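Local coordinates for protein N-methyltransferase (Streptoalloteichus sp. ATCC 53650, PDB 5BSZ) that probably transfers a methyl group from S-adenosylmethionine to the amino nitrogen of a deoxysugar of the kedarcidin pathway, at residues Lys28-Glu33 against Thr58-Ala63. Residues are numbered along the deposited sequence; the frame is centred on the assembly and turned at random.
With SAH (S-adenosyl-L-homocysteine), chain B.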
loop_
_atom_site.group_PDB
_atom_site.type_symbol
_atom_site.label_atom_id
_atom_site.label_comp_id
_atom_site.label_asym_id
_atom_site.label_seq_id
_atom_site.Cartn_x
_atom_site.Cartn_y
_atom_site.Cartn_z
ATOM N N LYS A 28 21.313 19.808 -5.195
ATOM C CA LYS A 28 21.576 20.689 -4.072
ATOM C C LYS A 28 23.011 21.169 -4.097
ATOM O O LYS A 28 23.928 20.361 -4.238
ATOM C CB LYS A 28 21.327 19.944 -2.766
ATOM C CG LYS A 28 21.573 20.808 -1.541
ATOM C CD LYS A 28 20.840 20.207 -0.362
ATOM C CE LYS A 28 21.099 21.013 0.884
ATOM N NZ LYS A 28 20.196 22.196 0.925
ATOM N N ASP A 29 23.207 22.465 -3.881
ATOM C CA ASP A 29 24.530 23.056 -3.944
ATOM C C ASP A 29 25.148 23.144 -2.547
ATOM O O ASP A 29 25.055 24.162 -1.831
ATOM C CB ASP A 29 24.445 24.420 -4.604
ATOM C CG ASP A 29 25.771 24.898 -5.093
ATOM O OD1 ASP A 29 25.751 25.844 -5.890
ATOM O OD2 ASP A 29 26.821 24.341 -4.700
ATOM N N PHE A 30 25.762 22.037 -2.152
ATOM C CA PHE A 30 26.310 21.952 -0.812
ATOM C C PHE A 30 27.401 22.995 -0.689
ATOM O O PHE A 30 27.530 23.678 0.323
ATOM C CB PHE A 30 26.819 20.539 -0.585
ATOM C CG PHE A 30 25.725 19.584 -0.242
ATOM C CD1 PHE A 30 25.262 19.488 1.065
ATOM C CD2 PHE A 30 25.154 18.791 -1.215
ATOM C CE1 PHE A 30 24.228 18.621 1.391
ATOM C CE2 PHE A 30 24.132 17.910 -0.897
ATOM C CZ PHE A 30 23.648 17.843 0.407
ATOM N N ALA A 31 28.149 23.148 -1.776
ATOM C CA ALA A 31 29.242 24.112 -1.856
ATOM C C ALA A 31 28.804 25.552 -1.607
ATOM O O ALA A 31 29.407 26.248 -0.770
ATOM C CB ALA A 31 29.961 23.965 -3.193
ATOM N N ALA A 32 27.747 25.985 -2.294
ATOM C CA ALA A 32 27.205 27.331 -2.121
ATOM C C ALA A 32 26.796 27.518 -0.675
ATOM O O ALA A 32 27.032 28.557 -0.101
ATOM C CB ALA A 32 25.952 27.575 -2.973
ATOM N N GLU A 33 26.110 26.534 -0.121
ATOM C CA GLU A 33 25.545 26.670 1.223
ATOM C C GLU A 33 26.658 26.678 2.282
ATOM O O GLU A 33 26.611 27.501 3.187
ATOM C CB GLU A 33 24.474 25.600 1.484
ATOM C CG GLU A 33 23.268 25.637 0.540
ATOM C CD GLU A 33 22.259 24.507 0.726
ATOM O OE1 GLU A 33 22.623 23.437 1.255
ATOM O OE2 GLU A 33 21.096 24.665 0.277
ATOM N N THR A 58 23.899 13.594 6.086
ATOM C CA THR A 58 24.989 12.765 5.534
ATOM C C THR A 58 26.363 13.362 5.843
ATOM O O THR A 58 27.362 12.747 5.522
ATOM C CB THR A 58 24.944 12.695 3.991
ATOM O OG1 THR A 58 25.090 14.016 3.448
ATOM C CG2 THR A 58 23.645 12.161 3.509
ATOM N N GLY A 59 26.429 14.567 6.413
ATOM C CA GLY A 59 27.725 15.182 6.666
ATOM C C GLY A 59 28.347 15.872 5.458
ATOM O O GLY A 59 29.514 16.290 5.478
ATOM N N GLU A 60 27.557 16.051 4.405
ATOM C CA GLU A 60 28.112 16.642 3.226
ATOM C C GLU A 60 28.507 18.109 3.353
ATOM O O GLU A 60 29.543 18.517 2.793
ATOM C CB GLU A 60 27.207 16.381 2.030
ATOM C CG GLU A 60 27.828 16.920 0.769
ATOM C CD GLU A 60 28.715 15.884 0.101
ATOM O OE1 GLU A 60 29.144 16.163 -1.036
ATOM O OE2 GLU A 60 28.937 14.801 0.686
ATOM N N HIS A 61 27.718 18.921 4.057
ATOM C CA HIS A 61 28.147 20.278 4.294
ATOM C C HIS A 61 29.466 20.258 5.110
ATOM O O HIS A 61 30.367 21.054 4.857
ATOM C CB HIS A 61 27.124 21.113 5.066
ATOM C CG HIS A 61 25.886 21.460 4.283
ATOM N ND1 HIS A 61 24.690 20.791 4.432
ATOM C CD2 HIS A 61 25.657 22.438 3.370
ATOM C CE1 HIS A 61 23.792 21.321 3.614
ATOM N NE2 HIS A 61 24.337 22.347 2.989
ATOM N N LEU A 62 29.549 19.407 6.121
ATOM C CA LEU A 62 30.790 19.325 6.912
ATOM C C LEU A 62 32.028 19.003 6.047
ATOM O O LEU A 62 33.132 19.517 6.292
ATOM C CB LEU A 62 30.623 18.287 8.054
ATOM C CG LEU A 62 29.884 18.730 9.300
ATOM C CD1 LEU A 62 29.610 17.530 10.216
ATOM C CD2 LEU A 62 30.721 19.801 9.962
ATOM N N ALA A 63 31.833 18.169 5.031
ATOM C CA ALA A 63 32.918 17.792 4.126
ATOM C C ALA A 63 33.435 19.010 3.384
ATOM O O ALA A 63 34.643 19.132 3.163
ATOM C CB ALA A 63 32.484 16.678 3.173
HETATM N N SAH B . 21.297 19.828 7.611
HETATM C CA SAH B . 21.203 18.629 6.695
HETATM C CB SAH B . 20.055 17.654 7.037
HETATM C CG SAH B . 18.783 17.602 6.226
HETATM S SD SAH B . 17.548 16.429 6.672
HETATM C C SAH B . 21.237 19.201 5.309
HETATM O O SAH B . 21.143 20.394 5.052
HETATM O OXT SAH B . 21.518 18.476 4.404
HETATM C "C5'" SAH B . 17.085 16.811 8.340
HETATM C "C4'" SAH B . 17.946 15.986 9.317
HETATM O "O4'" SAH B . 17.633 16.330 10.680
HETATM C "C3'" SAH B . 17.677 14.487 9.234
HETATM O "O3'" SAH B . 18.920 13.849 8.950
HETATM C "C2'" SAH B . 17.185 14.026 10.597
HETATM O "O2'" SAH B . 17.719 12.734 10.980
HETATM C "C1'" SAH B . 17.647 15.157 11.478
HETATM N N9 SAH B . 16.839 15.381 12.692
HETATM C C8 SAH B . 15.477 15.346 12.807
HETATM N N7 SAH B . 15.108 15.577 14.087
HETATM C C5 SAH B . 16.258 15.722 14.796
HETATM C C6 SAH B . 16.574 15.968 16.200
HETATM N N6 SAH B . 15.520 16.094 17.029
HETATM N N1 SAH B . 17.880 16.088 16.532
HETATM C C2 SAH B . 18.875 15.921 15.656
HETATM N N3 SAH B . 18.677 15.697 14.344
HETATM C C4 SAH B . 17.409 15.597 13.879
#
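F30 lays the edge of its phenyl ring against the face of H61, an edge-to-face pair with ring centroids 4.7 Å apart and planes at 61°. Followed outward, F30 CB lies 4.0 Å from E60 CG, and F30 CG comes closer to that same methylene. F30 CD1 then stands over the centre of the imidazole, while F30 CE1 passes 3.5 Å from H61 CE1. On the other flank F30 CD2 stays with E60 CG, and at the tip F30 CZ is only loosely near E60 CB. With chi1 at -176° the E60 chain runs out on the far side of CB from its backbone N, which sets E60 CG over one phenyl face in a CH-pi contact, 3.7 Å from the F30 centroid; K28 CG lies over the opposite face. Beyond a bend at chi2, the E60 carboxylate pairs with K88. H61 sits in the helix after strand 50-54, in the Rossmann-like methyltransferase domain, and lines the S-adenosyl-L-homocysteine pocket, H61 CE1 lying 3.2 Å from SAH O. Across from it lies the start of helix 30-44, where the D29 side chain accepts from A32 N as N-cap. An alanine at F30 is likely to open a gap between K28 and E60 and leave the face of the imidazole without the edge that rests on it. H61 NE2 donates to E33 OE1, whose place is doubtful, with ring and carboxylate 17° from coplanar. The other oxygen, E33 OE2, takes K28 NZ on its syn lone pair in a 2.7 Å salt bridge, beside T115, which itself hydrogen-bonds the ligand.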